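Local structure of CRISPR-associated endonuclease/helicase Cas3 (Thermus thermophilus HB8, 3SK9) at residues A17-P22 and L73-K78; P25-M30 and L174-R179; A34-A39 and W211-P216; A79-Q84 and R160-L165. The protein cuts single-stranded DNA and acts as a helicase in CRISPR adaptive immunity, this chain being its N-terminal, metal-dependent HD nuclease domain. All blocks are in the same frame, centred on the assembly; numbering follows the deposited sequence.

The four contacts show how an all-helical HD domain changes its chemistry with depth. Contacts 2 and 3 are buried and apolar, and both use helix 26-43: contact 2 sets it against helix 165-181, contact 3 against the last turn of helix 196-213. Contact 1 is partly buried and polar, a lysine reaching from the loop of two metal ligands, His74 and Asp75, to a serine; its loops touch contact 2 through His29, another metal ligand. Contact 4 lies furthest out, about 20 Å from the chain centre to its own centre, where a proline meets the shaft of a glutamate. Gln84 ties it to contact 1 by hydrogen bonds to Lys18 and Lys78.

Contact 1. Residues A17-P22 and L73-K78; sequences AKSGNP and LHDLGK
The ammonium nitrogen of Lys78 is gripped by one partner from each segment. Asp75 OD2 takes a salt bridge from Lys78 NZ at 2.9 Å, met from well above the carboxylate plane, and Lys78 NZ also donates to Ser19 OG across the contact at 3.2 Å. The lysine chain runs almost straight through chi2 and chi3 and bends only at its last torsion, chi4 148°, which swings the nitrogen in between carboxylate and hydroxyl. Ser19 answers with its OG turned directly opposite its backbone nitrogen (chi1 180°).

The other oxygen of the carboxylate, Asp75 OD1, receives His74 ND1 at 2.8 Å, from the other side of the carboxylate plane and somewhat tilted from the imidazole plane. His110 bonds to this oxygen too, so both ends of the group are tied and its rotation should be well fixed. Asp75 OD2 also lies close to Asp210 OD1. His74 and Asp75 form the HD pair that names the family, and with His29 and Asp210 they bind the divalent metal of the nuclease.

The loop 17-22 thus meets the metal-site loop 73-78 beside helix 26-43, against which Ser19 packs, while helix 110-124 supports Leu76 and helix 196-213 lies against His74.

Contact 2. Residues P25-M30 and L174-R179; sequences PLLAHM and LEEVFR
Leu27 and Val177 are brought together by similar first torsions: the leucine CG (chi1 178°) and the valine CG1 each stand opposite their own backbone nitrogen, leaving Val177 CG2 to face helix 26-43. Met30 completes the group by folding at its last torsion, chi3 67°, which turns its methyl toward the same atom. Val177 CG2 therefore touches two partners, Met30 CE at 3.5 Å and Leu27 CD1 at 4.0 Å. The methionine crosses the valine at about a right angle, whereas the leucine slides past it in the opposite direction.

Beside this, both methyls of Leu27 press on an aliphatic part of an acidic side chain, with Leu27 CD2 3.9 Å from Glu176 CG. A bend at chi2 leads the Glu176 carboxylate away to its charged partners. Its OE1 accepts from Arg179 NH2 at 2.8 Å, close to the guanidinium plane, and its OE2 pairs with Arg180.

The two short helical segments are 10.6 Å apart at closest approach and cross at -36°. Such apolar packing between helices builds the buried core of the HD domain; here it lies close to the metal site, Met30 being near Asp75, and helix 26-43 also carries the metal ligand His29.

Contact 3. Residues A34-A39 and W211-P216; sequences AAVALA and WVASDP
No flat group carries the meeting of Val36 with Val212 and Ala213; there are no ring faces or edges to match, only branched and single methyls. An aromatic neighbour, Phe219 of a following loop, touches both valines and so borders the pair. This is helix-to-helix packing in the all-helical HD fold, joining the middle of helix 26-43 to the C-terminal turn of helix 196-213.

The two valines share a rotamer, chi1 173° in Val36 and 174° in Val212, and their side chains cross obliquely, so that each offers both of its branches to the other. Val36 CG1 lies 3.8 Å from Val212 CB and rests near the branch point, while Val36 CG2 reaches Val212 CG1 at the same separation of 3.8 Å. Interlocked in this way, the two side chains make a compact, wholly apolar contact with no hydrogen bond across it. Leu245 of helix 230-246 touches Val212 as well.

The helix of Val36 serves several neighbours at once: Ala37 and Leu38 pack on helix 60-71, Ala35 and Ala39 on helix 230-246. On the other segment, the chain runs on from the metal ligand Asp210, whose carbonyl oxygen is hydrogen-bonded to the hydroxyl of Ser214. Ala213 stands close to His29, another metal ligand, and touches Asp32 and Thr33, so the apolar contact borders the metal site. On that side the approach is longer, Val36 CG2 to Ala213 CB 4.3 Å.

Contact 4. Residues A79-Q84 and R160-L165; sequences ASPVFQ and RTEDPL
Pro81 and Glu162 make the close part of this small contact, although the proline is itself exposed. The proline ring and the glutamate chain cross at about a right angle, Pro81 CD lying 3.6 Å from Glu162 OE2 and Pro81 CG 4.0 Å from Glu162 CB. Glu162 places its CG between the backbone nitrogen and the carbonyl carbon, chi1 66°, and then runs fully extended, carrying the carboxylate inward past the ring. Next to it the fit is looser: Ser80 OG stands 4.0 Å from Glu162 OE2, too far for a bond.

The buried carboxylate finds its charge partners on helix 165-181, where Arg170 and Lys167 both form salt bridges with OE1. Arg170 also bonds to the carbonyl oxygen of Ala79, bridging the two segments indirectly.

The solvent side belongs to Asp163, also exposed, which turns to its own segment. Asp163 OD2 accepts from Leu165 N at 3.1 Å, a nearly straight bond (166°) that arrives on the anti side of the carboxylate. This is a capping bond at the start of helix 165-181, where the chain turns from helix 149-161 and the loop after the HD motif packs against it.

Contact 1. Residues A17-P22 and L73-K78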
loop_
_atom_site.group_PDB
_atom_site.type_symbol
_atom_site.label_atom_id
_atom_site.label_comp_id
_atom_site.label_asym_id
_atom_site.label_seq_id
_atom_site.Cartn_x
_atom_site.Cartn_y
_atom_site.Cartn_z
ATOM N N ALA A 17 -14.956 2.302 6.725
ATOM C CA ALA A 17 -14.644 1.937 5.345
ATOM C C ALA A 17 -14.229 0.478 5.292
ATOM O O ALA A 17 -13.425 0.057 6.106
ATOM C CB ALA A 17 -13.540 2.813 4.819
ATOM N N LYS A 18 -14.811 -0.286 4.375
ATOM C CA LYS A 18 -14.495 -1.724 4.231
ATOM C C LYS A 18 -13.590 -2.072 3.038
ATOM O O LYS A 18 -13.535 -1.329 2.046
ATOM C CB LYS A 18 -15.799 -2.516 4.057
ATOM C CG LYS A 18 -16.857 -2.158 5.129
ATOM C CD LYS A 18 -16.387 -2.570 6.508
ATOM C CE LYS A 18 -17.554 -2.558 7.542
ATOM N NZ LYS A 18 -18.333 -1.319 7.391
ATOM N N SER A 19 -12.923 -3.226 3.108
ATOM C CA SER A 19 -12.202 -3.726 1.936
ATOM C C SER A 19 -12.604 -5.184 1.694
ATOM O O SER A 19 -12.336 -6.052 2.525
ATOM C CB SER A 19 -10.694 -3.666 2.132
ATOM O OG SER A 19 -10.018 -4.167 0.979
ATOM N N GLY A 20 -13.282 -5.442 0.586
ATOM C CA GLY A 20 -13.461 -6.804 0.129
ATOM C C GLY A 20 -14.543 -7.603 0.842
ATOM O O GLY A 20 -15.007 -8.615 0.310
ATOM N N ASN A 21 -14.943 -7.159 2.029
ATOM C CA ASN A 21 -15.937 -7.873 2.829
ATOM C C ASN A 21 -16.371 -6.957 3.979
ATOM O O ASN A 21 -15.556 -6.182 4.545
ATOM C CB ASN A 21 -15.329 -9.195 3.307
ATOM C CG ASN A 21 -16.275 -9.995 4.210
ATOM O OD1 ASN A 21 -16.428 -9.665 5.350
ATOM N ND2 ASN A 21 -16.867 -11.081 3.684
ATOM N N PRO A 22 -17.672 -6.988 4.332
ATOM C CA PRO A 22 -18.224 -6.145 5.410
ATOM C C PRO A 22 -17.539 -6.322 6.772
ATOM O O PRO A 22 -17.571 -5.454 7.634
ATOM C CB PRO A 22 -19.676 -6.623 5.515
ATOM C CG PRO A 22 -19.966 -7.269 4.221
ATOM C CD PRO A 22 -18.688 -7.869 3.736
ATOM N N LEU A 73 -0.612 1.757 1.292
ATOM C CA LEU A 73 -1.629 2.739 0.868
ATOM C C LEU A 73 -2.196 2.391 -0.496
ATOM O O LEU A 73 -2.991 3.167 -1.031
ATOM C CB LEU A 73 -1.043 4.145 0.812
ATOM C CG LEU A 73 -0.327 4.575 2.110
ATOM C CD1 LEU A 73 0.418 5.837 1.825
ATOM C CD2 LEU A 73 -1.326 4.746 3.229
ATOM N N HIS A 74 -1.806 1.250 -1.068
ATOM C CA HIS A 74 -2.285 0.846 -2.417
ATOM C C HIS A 74 -3.804 0.975 -2.568
ATOM O O HIS A 74 -4.279 1.383 -3.618
ATOM C CB HIS A 74 -1.834 -0.619 -2.665
ATOM C CG HIS A 74 -2.130 -1.195 -4.027
ATOM N ND1 HIS A 74 -3.287 -1.901 -4.297
ATOM C CD2 HIS A 74 -1.385 -1.250 -5.160
ATOM C CE1 HIS A 74 -3.238 -2.372 -5.533
ATOM N NE2 HIS A 74 -2.101 -1.978 -6.086
ATOM N N ASP A 75 -4.574 0.594 -1.546
ATOM C CA ASP A 75 -6.045 0.602 -1.689
ATOM C C ASP A 75 -6.682 1.778 -0.977
ATOM O O ASP A 75 -7.877 1.734 -0.663
ATOM C CB ASP A 75 -6.669 -0.735 -1.194
ATOM C CG ASP A 75 -6.568 -1.864 -2.237
ATOM O OD1 ASP A 75 -5.916 -1.711 -3.318
ATOM O OD2 ASP A 75 -7.161 -2.928 -1.969
ATOM N N LEU A 76 -5.911 2.831 -0.731
ATOM C CA LEU A 76 -6.461 4.015 -0.095
ATOM C C LEU A 76 -7.619 4.620 -0.938
ATOM O O LEU A 76 -8.570 5.220 -0.399
ATOM C CB LEU A 76 -5.361 5.062 0.116
ATOM C CG LEU A 76 -5.876 6.322 0.804
ATOM C CD1 LEU A 76 -6.341 5.949 2.214
ATOM C CD2 LEU A 76 -4.757 7.417 0.858
ATOM N N GLY A 77 -7.572 4.400 -2.250
ATOM C CA GLY A 77 -8.648 4.841 -3.142
ATOM C C GLY A 77 -10.048 4.317 -2.780
ATOM O O GLY A 77 -11.045 4.888 -3.212
ATOM N N LYS A 78 -10.117 3.232 -1.996
ATOM C CA LYS A 78 -11.425 2.678 -1.554
ATOM C C LYS A 78 -12.106 3.522 -0.493
ATOM O O LYS A 78 -13.291 3.307 -0.180
ATOM C CB LYS A 78 -11.270 1.237 -1.057
ATOM C CG LYS A 78 -10.998 0.268 -2.190
ATOM C CD LYS A 78 -11.106 -1.170 -1.721
ATOM C CE LYS A 78 -10.648 -2.159 -2.775
ATOM N NZ LYS A 78 -10.037 -3.358 -2.137
#

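Contact 2. Residues P25-M30 and L174-R179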
loop_
_atom_site.group_PDB
_atom_site.type_symbol
_atom_site.label_atom_id
_atom_site.label_comp_id
_atom_site.label_asym_id
_atom_site.label_seq_id
_atom_site.Cartn_x
_atom_site.Cartn_y
_atom_site.Cartn_z
ATOM N N PRO A 25 -12.252 -4.304 7.761
ATOM C CA PRO A 25 -12.080 -2.869 7.557
ATOM C C PRO A 25 -10.964 -2.582 6.529
ATOM O O PRO A 25 -9.974 -3.336 6.487
ATOM C CB PRO A 25 -11.653 -2.368 8.965
ATOM C CG PRO A 25 -12.311 -3.336 9.936
ATOM C CD PRO A 25 -12.254 -4.690 9.199
ATOM N N LEU A 26 -11.084 -1.479 5.801
ATOM C CA LEU A 26 -10.045 -1.052 4.869
ATOM C C LEU A 26 -8.728 -0.945 5.645
ATOM O O LEU A 26 -7.685 -1.359 5.146
ATOM C CB LEU A 26 -10.395 0.303 4.273
ATOM C CG LEU A 26 -9.365 0.884 3.283
ATOM C CD1 LEU A 26 -9.033 -0.112 2.195
ATOM C CD2 LEU A 26 -9.970 2.170 2.675
ATOM N N LEU A 27 -8.751 -0.396 6.868
ATOM C CA LEU A 27 -7.478 -0.212 7.592
ATOM C C LEU A 27 -6.777 -1.554 7.852
ATOM O O LEU A 27 -5.533 -1.636 7.815
ATOM C CB LEU A 27 -7.716 0.483 8.941
ATOM C CG LEU A 27 -6.476 0.675 9.801
ATOM C CD1 LEU A 27 -5.421 1.562 9.140
ATOM C CD2 LEU A 27 -6.935 1.258 11.160
ATOM N N ALA A 28 -7.563 -2.606 8.125
ATOM C CA ALA A 28 -7.009 -3.944 8.325
ATOM C C ALA A 28 -6.312 -4.407 7.049
ATOM O O ALA A 28 -5.214 -4.973 7.105
ATOM C CB ALA A 28 -8.091 -4.926 8.720
ATOM N N HIS A 29 -6.946 -4.187 5.898
ATOM C CA HIS A 29 -6.350 -4.583 4.640
ATOM C C HIS A 29 -5.074 -3.785 4.394
ATOM O O HIS A 29 -4.084 -4.318 3.913
ATOM C CB HIS A 29 -7.326 -4.368 3.486
ATOM C CG HIS A 29 -6.743 -4.737 2.159
ATOM N ND1 HIS A 29 -6.421 -6.029 1.825
ATOM C CD2 HIS A 29 -6.391 -3.975 1.095
ATOM C CE1 HIS A 29 -5.900 -6.057 0.610
ATOM N NE2 HIS A 29 -5.872 -4.823 0.142
ATOM N N MET A 30 -5.083 -2.500 4.721
ATOM C CA MET A 30 -3.872 -1.665 4.491
ATOM C C MET A 30 -2.717 -2.119 5.384
ATOM O O MET A 30 -1.549 -2.208 4.957
ATOM C CB MET A 30 -4.182 -0.160 4.727
ATOM C CG MET A 30 -5.103 0.523 3.654
ATOM S SD MET A 30 -5.739 2.145 4.289
ATOM C CE MET A 30 -4.223 3.085 4.371
ATOM N N LEU A 174 -3.938 7.244 6.336
ATOM C CA LEU A 174 -2.498 7.318 6.034
ATOM C C LEU A 174 -1.640 7.525 7.301
ATOM O O LEU A 174 -0.612 6.896 7.485
ATOM C CB LEU A 174 -2.238 8.464 5.059
ATOM C CG LEU A 174 -0.727 8.593 4.727
ATOM C CD1 LEU A 174 -0.587 9.138 3.327
ATOM C CD2 LEU A 174 0.010 9.493 5.764
ATOM N N GLU A 175 -2.060 8.428 8.183
ATOM C CA GLU A 175 -1.309 8.666 9.398
ATOM C C GLU A 175 -1.289 7.395 10.258
ATOM O O GLU A 175 -0.274 7.050 10.847
ATOM C CB GLU A 175 -1.934 9.875 10.128
ATOM C CG GLU A 175 -1.092 10.482 11.171
ATOM C CD GLU A 175 0.224 11.025 10.651
ATOM O OE1 GLU A 175 0.293 11.551 9.507
ATOM O OE2 GLU A 175 1.206 10.890 11.423
ATOM N N GLU A 176 -2.395 6.660 10.321
ATOM C CA GLU A 176 -2.420 5.441 11.135
ATOM C C GLU A 176 -1.414 4.361 10.661
ATOM O O GLU A 176 -0.823 3.683 11.466
ATOM C CB GLU A 176 -3.834 4.884 11.177
ATOM C CG GLU A 176 -4.051 3.730 12.107
ATOM C CD GLU A 176 -4.211 4.131 13.579
ATOM O OE1 GLU A 176 -4.066 5.319 13.939
ATOM O OE2 GLU A 176 -4.465 3.250 14.411
ATOM N N VAL A 177 -1.323 4.161 9.357
ATOM C CA VAL A 177 -0.384 3.206 8.789
ATOM C C VAL A 177 1.046 3.672 9.034
ATOM O O VAL A 177 1.841 2.915 9.554
ATOM C CB VAL A 177 -0.645 3.045 7.286
ATOM C CG1 VAL A 177 0.446 2.160 6.645
ATOM C CG2 VAL A 177 -2.056 2.411 7.077
ATOM N N PHE A 178 1.373 4.922 8.693
ATOM C CA PHE A 178 2.751 5.413 8.914
ATOM C C PHE A 178 3.162 5.315 10.376
ATOM O O PHE A 178 4.279 4.894 10.712
ATOM C CB PHE A 178 2.903 6.852 8.418
ATOM C CG PHE A 178 3.229 6.938 6.964
ATOM C CD1 PHE A 178 4.483 7.345 6.548
ATOM C CD2 PHE A 178 2.329 6.507 6.011
ATOM C CE1 PHE A 178 4.812 7.376 5.202
ATOM C CE2 PHE A 178 2.657 6.544 4.638
ATOM C CZ PHE A 178 3.883 6.987 4.243
ATOM N N ARG A 179 2.249 5.676 11.258
ATOM C CA ARG A 179 2.542 5.592 12.688
ATOM C C ARG A 179 2.744 4.150 13.181
ATOM O O ARG A 179 3.680 3.870 13.918
ATOM C CB ARG A 179 1.442 6.271 13.493
ATOM C CG ARG A 179 1.714 6.262 15.004
ATOM C CD ARG A 179 0.711 7.142 15.756
ATOM N NE ARG A 179 -0.668 6.958 15.288
ATOM C CZ ARG A 179 -1.322 7.856 14.546
ATOM N NH1 ARG A 179 -0.742 9.001 14.206
ATOM N NH2 ARG A 179 -2.567 7.630 14.172
#

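Contact 3. Residues A34-A39 and W211-P216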
loop_
_atom_site.group_PDB
_atom_site.type_symbol
_atom_site.label_atom_id
_atom_site.label_comp_id
_atom_site.label_asym_id
_atom_site.label_seq_id
_atom_site.Cartn_x
_atom_site.Cartn_y
_atom_site.Cartn_z
ATOM N N ALA A 34 0.920 -3.723 4.213
ATOM C CA ALA A 34 2.216 -3.240 4.748
ATOM C C ALA A 34 3.010 -4.354 5.431
ATOM O O ALA A 34 4.241 -4.395 5.311
ATOM C CB ALA A 34 1.992 -2.086 5.764
ATOM N N ALA A 35 2.324 -5.248 6.132
ATOM C CA ALA A 35 2.988 -6.333 6.855
ATOM C C ALA A 35 3.615 -7.317 5.847
ATOM O O ALA A 35 4.739 -7.784 6.052
ATOM C CB ALA A 35 1.986 -7.069 7.814
ATOM N N VAL A 36 2.888 -7.613 4.763
ATOM C CA VAL A 36 3.463 -8.497 3.721
ATOM C C VAL A 36 4.671 -7.803 3.087
ATOM O O VAL A 36 5.721 -8.449 2.840
ATOM C CB VAL A 36 2.438 -8.830 2.615
ATOM C CG1 VAL A 36 3.096 -9.601 1.442
ATOM C CG2 VAL A 36 1.236 -9.657 3.210
ATOM N N ALA A 37 4.534 -6.502 2.780
ATOM C CA ALA A 37 5.652 -5.759 2.175
ATOM C C ALA A 37 6.894 -5.825 3.070
ATOM O O ALA A 37 7.992 -6.063 2.590
ATOM C CB ALA A 37 5.254 -4.274 1.941
ATOM N N LEU A 38 6.717 -5.574 4.376
ATOM C CA LEU A 38 7.851 -5.567 5.293
ATOM C C LEU A 38 8.479 -6.968 5.367
ATOM O O LEU A 38 9.721 -7.136 5.300
ATOM C CB LEU A 38 7.408 -5.063 6.669
ATOM C CG LEU A 38 8.565 -4.846 7.662
ATOM C CD1 LEU A 38 9.679 -3.987 7.016
ATOM C CD2 LEU A 38 8.074 -4.198 8.959
ATOM N N ALA A 39 7.628 -7.990 5.413
ATOM C CA ALA A 39 8.137 -9.371 5.526
ATOM C C ALA A 39 8.899 -9.798 4.285
ATOM O O ALA A 39 9.975 -10.413 4.363
ATOM C CB ALA A 39 6.991 -10.353 5.829
ATOM N N TRP A 211 -1.736 -8.292 -3.589
ATOM C CA TRP A 211 -2.228 -9.621 -4.013
ATOM C C TRP A 211 -2.212 -10.618 -2.846
ATOM O O TRP A 211 -3.239 -11.264 -2.554
ATOM C CB TRP A 211 -1.392 -10.141 -5.166
ATOM C CG TRP A 211 -1.773 -11.531 -5.586
ATOM C CD1 TRP A 211 -2.913 -11.891 -6.247
ATOM C CD2 TRP A 211 -1.005 -12.698 -5.432
ATOM N NE1 TRP A 211 -2.910 -13.228 -6.486
ATOM C CE2 TRP A 211 -1.742 -13.757 -6.015
ATOM C CE3 TRP A 211 0.265 -12.964 -4.880
ATOM C CZ2 TRP A 211 -1.274 -15.058 -6.050
ATOM C CZ3 TRP A 211 0.729 -14.258 -4.895
ATOM C CH2 TRP A 211 -0.045 -15.305 -5.469
ATOM N N VAL A 212 -1.063 -10.756 -2.183
ATOM C CA VAL A 212 -0.954 -11.717 -1.047
ATOM C C VAL A 212 -2.036 -11.348 -0.004
ATOM O O VAL A 212 -2.830 -12.201 0.419
ATOM C CB VAL A 212 0.415 -11.644 -0.369
ATOM C CG1 VAL A 212 0.466 -12.536 0.901
ATOM C CG2 VAL A 212 1.483 -12.103 -1.312
ATOM N N ALA A 213 -2.066 -10.080 0.398
ATOM C CA ALA A 213 -2.961 -9.646 1.508
ATOM C C ALA A 213 -4.437 -9.743 1.159
ATOM O O ALA A 213 -5.306 -9.866 2.051
ATOM C CB ALA A 213 -2.599 -8.218 1.944
ATOM N N SER A 214 -4.733 -9.793 -0.137
ATOM C CA SER A 214 -6.125 -9.820 -0.578
ATOM C C SER A 214 -6.742 -11.213 -0.493
ATOM O O SER A 214 -7.942 -11.365 -0.764
ATOM C CB SER A 214 -6.237 -9.335 -2.041
ATOM O OG SER A 214 -6.155 -7.914 -2.078
ATOM N N ASP A 215 -5.927 -12.225 -0.184
ATOM C CA ASP A 215 -6.430 -13.617 -0.163
ATOM C C ASP A 215 -6.876 -13.977 1.259
ATOM O O ASP A 215 -6.057 -14.108 2.154
ATOM C CB ASP A 215 -5.333 -14.574 -0.630
ATOM C CG ASP A 215 -5.835 -16.029 -0.791
ATOM O OD1 ASP A 215 -6.886 -16.420 -0.200
ATOM O OD2 ASP A 215 -5.160 -16.775 -1.512
ATOM N N PRO A 216 -8.199 -14.104 1.473
ATOM C CA PRO A 216 -8.645 -14.344 2.863
ATOM C C PRO A 216 -8.221 -15.698 3.407
ATOM O O PRO A 216 -8.279 -15.936 4.630
ATOM C CB PRO A 216 -10.163 -14.219 2.772
ATOM C CG PRO A 216 -10.503 -14.422 1.365
ATOM C CD PRO A 216 -9.322 -13.905 0.550
#

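Contact 4. Residues A79-Q84 and R160-L165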
loop_
_atom_site.group_PDB
_atom_site.type_symbol
_atom_site.label_atom_id
_atom_site.label_comp_id
_atom_site.label_asym_id
_atom_site.label_seq_id
_atom_site.Cartn_x
_atom_site.Cartn_y
_atom_site.Cartn_z
ATOM N N ALA A 79 -11.366 4.477 0.053
ATOM C CA ALA A 79 -11.879 5.360 1.101
ATOM C C ALA A 79 -12.643 6.524 0.454
ATOM O O ALA A 79 -12.273 7.686 0.598
ATOM C CB ALA A 79 -10.748 5.890 1.958
ATOM N N SER A 80 -13.745 6.153 -0.190
ATOM C CA SER A 80 -14.608 7.075 -0.920
ATOM C C SER A 80 -16.015 6.446 -0.981
ATOM O O SER A 80 -16.143 5.228 -1.034
ATOM C CB SER A 80 -14.043 7.226 -2.333
ATOM O OG SER A 80 -15.004 7.892 -3.169
ATOM N N PRO A 81 -17.077 7.270 -1.020
ATOM C CA PRO A 81 -18.429 6.675 -0.995
ATOM C C PRO A 81 -18.674 5.773 -2.210
ATOM O O PRO A 81 -19.420 4.821 -2.120
ATOM C CB PRO A 81 -19.377 7.891 -1.072
ATOM C CG PRO A 81 -18.581 9.093 -0.772
ATOM C CD PRO A 81 -17.079 8.735 -0.910
ATOM N N VAL A 82 -18.041 6.086 -3.338
ATOM C CA VAL A 82 -18.135 5.291 -4.547
ATOM C C VAL A 82 -17.862 3.780 -4.317
ATOM O O VAL A 82 -18.470 2.917 -4.959
ATOM C CB VAL A 82 -17.119 5.833 -5.586
ATOM C CG1 VAL A 82 -16.894 4.841 -6.674
ATOM C CG2 VAL A 82 -17.601 7.164 -6.141
ATOM N N PHE A 83 -16.955 3.457 -3.410
ATOM C CA PHE A 83 -16.598 2.043 -3.153
ATOM C C PHE A 83 -17.156 1.467 -1.823
ATOM O O PHE A 83 -16.725 0.407 -1.387
ATOM C CB PHE A 83 -15.066 1.891 -3.182
ATOM C CG PHE A 83 -14.443 2.411 -4.445
ATOM C CD1 PHE A 83 -13.814 3.649 -4.464
ATOM C CD2 PHE A 83 -14.549 1.688 -5.634
ATOM C CE1 PHE A 83 -13.271 4.140 -5.631
ATOM C CE2 PHE A 83 -14.023 2.172 -6.818
ATOM C CZ PHE A 83 -13.384 3.403 -6.827
ATOM N N GLN A 84 -18.108 2.156 -1.189
ATOM C CA GLN A 84 -18.602 1.723 0.092
ATOM C C GLN A 84 -20.130 1.678 -0.012
ATOM O O GLN A 84 -20.707 2.219 -0.953
ATOM C CB GLN A 84 -18.152 2.710 1.166
ATOM C CG GLN A 84 -16.609 2.833 1.269
ATOM C CD GLN A 84 -15.961 1.542 1.777
ATOM O OE1 GLN A 84 -16.592 0.779 2.512
ATOM N NE2 GLN A 84 -14.685 1.303 1.400
ATOM N N ARG A 160 -16.164 15.965 -5.914
ATOM C CA ARG A 160 -16.730 17.293 -5.677
ATOM C C ARG A 160 -17.988 17.200 -4.826
ATOM O O ARG A 160 -18.253 18.084 -4.010
ATOM C CB ARG A 160 -17.011 18.023 -6.987
ATOM C CG ARG A 160 -15.758 18.568 -7.637
ATOM C CD ARG A 160 -16.104 19.530 -8.770
ATOM N NE ARG A 160 -16.834 18.861 -9.847
ATOM C CZ ARG A 160 -16.253 18.312 -10.911
ATOM N NH1 ARG A 160 -14.930 18.365 -11.047
ATOM N NH2 ARG A 160 -16.994 17.721 -11.840
ATOM N N THR A 161 -18.743 16.117 -4.990
ATOM C CA THR A 161 -20.010 15.974 -4.274
ATOM C C THR A 161 -19.941 15.109 -3.010
ATOM O O THR A 161 -20.948 14.943 -2.346
ATOM C CB THR A 161 -21.134 15.422 -5.184
ATOM O OG1 THR A 161 -20.826 14.089 -5.621
ATOM C CG2 THR A 161 -21.330 16.332 -6.393
ATOM N N GLU A 162 -18.773 14.563 -2.652
ATOM C CA GLU A 162 -18.709 13.751 -1.427
ATOM C C GLU A 162 -18.717 14.631 -0.173
ATOM O O GLU A 162 -18.289 15.804 -0.194
ATOM C CB GLU A 162 -17.458 12.847 -1.415
ATOM C CG GLU A 162 -16.202 13.634 -1.331
ATOM C CD GLU A 162 -14.909 12.790 -1.318
ATOM O OE1 GLU A 162 -13.871 13.418 -1.054
ATOM O OE2 GLU A 162 -14.921 11.547 -1.546
ATOM N N ASP A 163 -19.197 14.050 0.919
ATOM C CA ASP A 163 -19.103 14.674 2.231
ATOM C C ASP A 163 -17.639 14.999 2.507
ATOM O O ASP A 163 -16.784 14.153 2.290
ATOM C CB ASP A 163 -19.638 13.712 3.283
ATOM C CG ASP A 163 -19.868 14.374 4.619
ATOM O OD1 ASP A 163 -20.956 14.186 5.189
ATOM O OD2 ASP A 163 -18.968 15.081 5.099
ATOM N N PRO A 164 -17.345 16.227 2.935
ATOM C CA PRO A 164 -15.975 16.706 3.228
ATOM C C PRO A 164 -15.200 15.883 4.276
ATOM O O PRO A 164 -13.959 15.854 4.276
ATOM C CB PRO A 164 -16.208 18.131 3.744
ATOM C CG PRO A 164 -17.507 18.533 3.167
ATOM C CD PRO A 164 -18.343 17.306 3.057
ATOM N N LEU A 165 -15.920 15.245 5.182
ATOM C CA LEU A 165 -15.309 14.375 6.197
ATOM C C LEU A 165 -14.459 13.240 5.559
ATOM O O LEU A 165 -13.480 12.777 6.147
ATOM C CB LEU A 165 -16.393 13.746 7.070
ATOM C CG LEU A 165 -15.956 13.285 8.468
ATOM C CD1 LEU A 165 -15.448 14.459 9.262
ATOM C CD2 LEU A 165 -17.111 12.593 9.199
#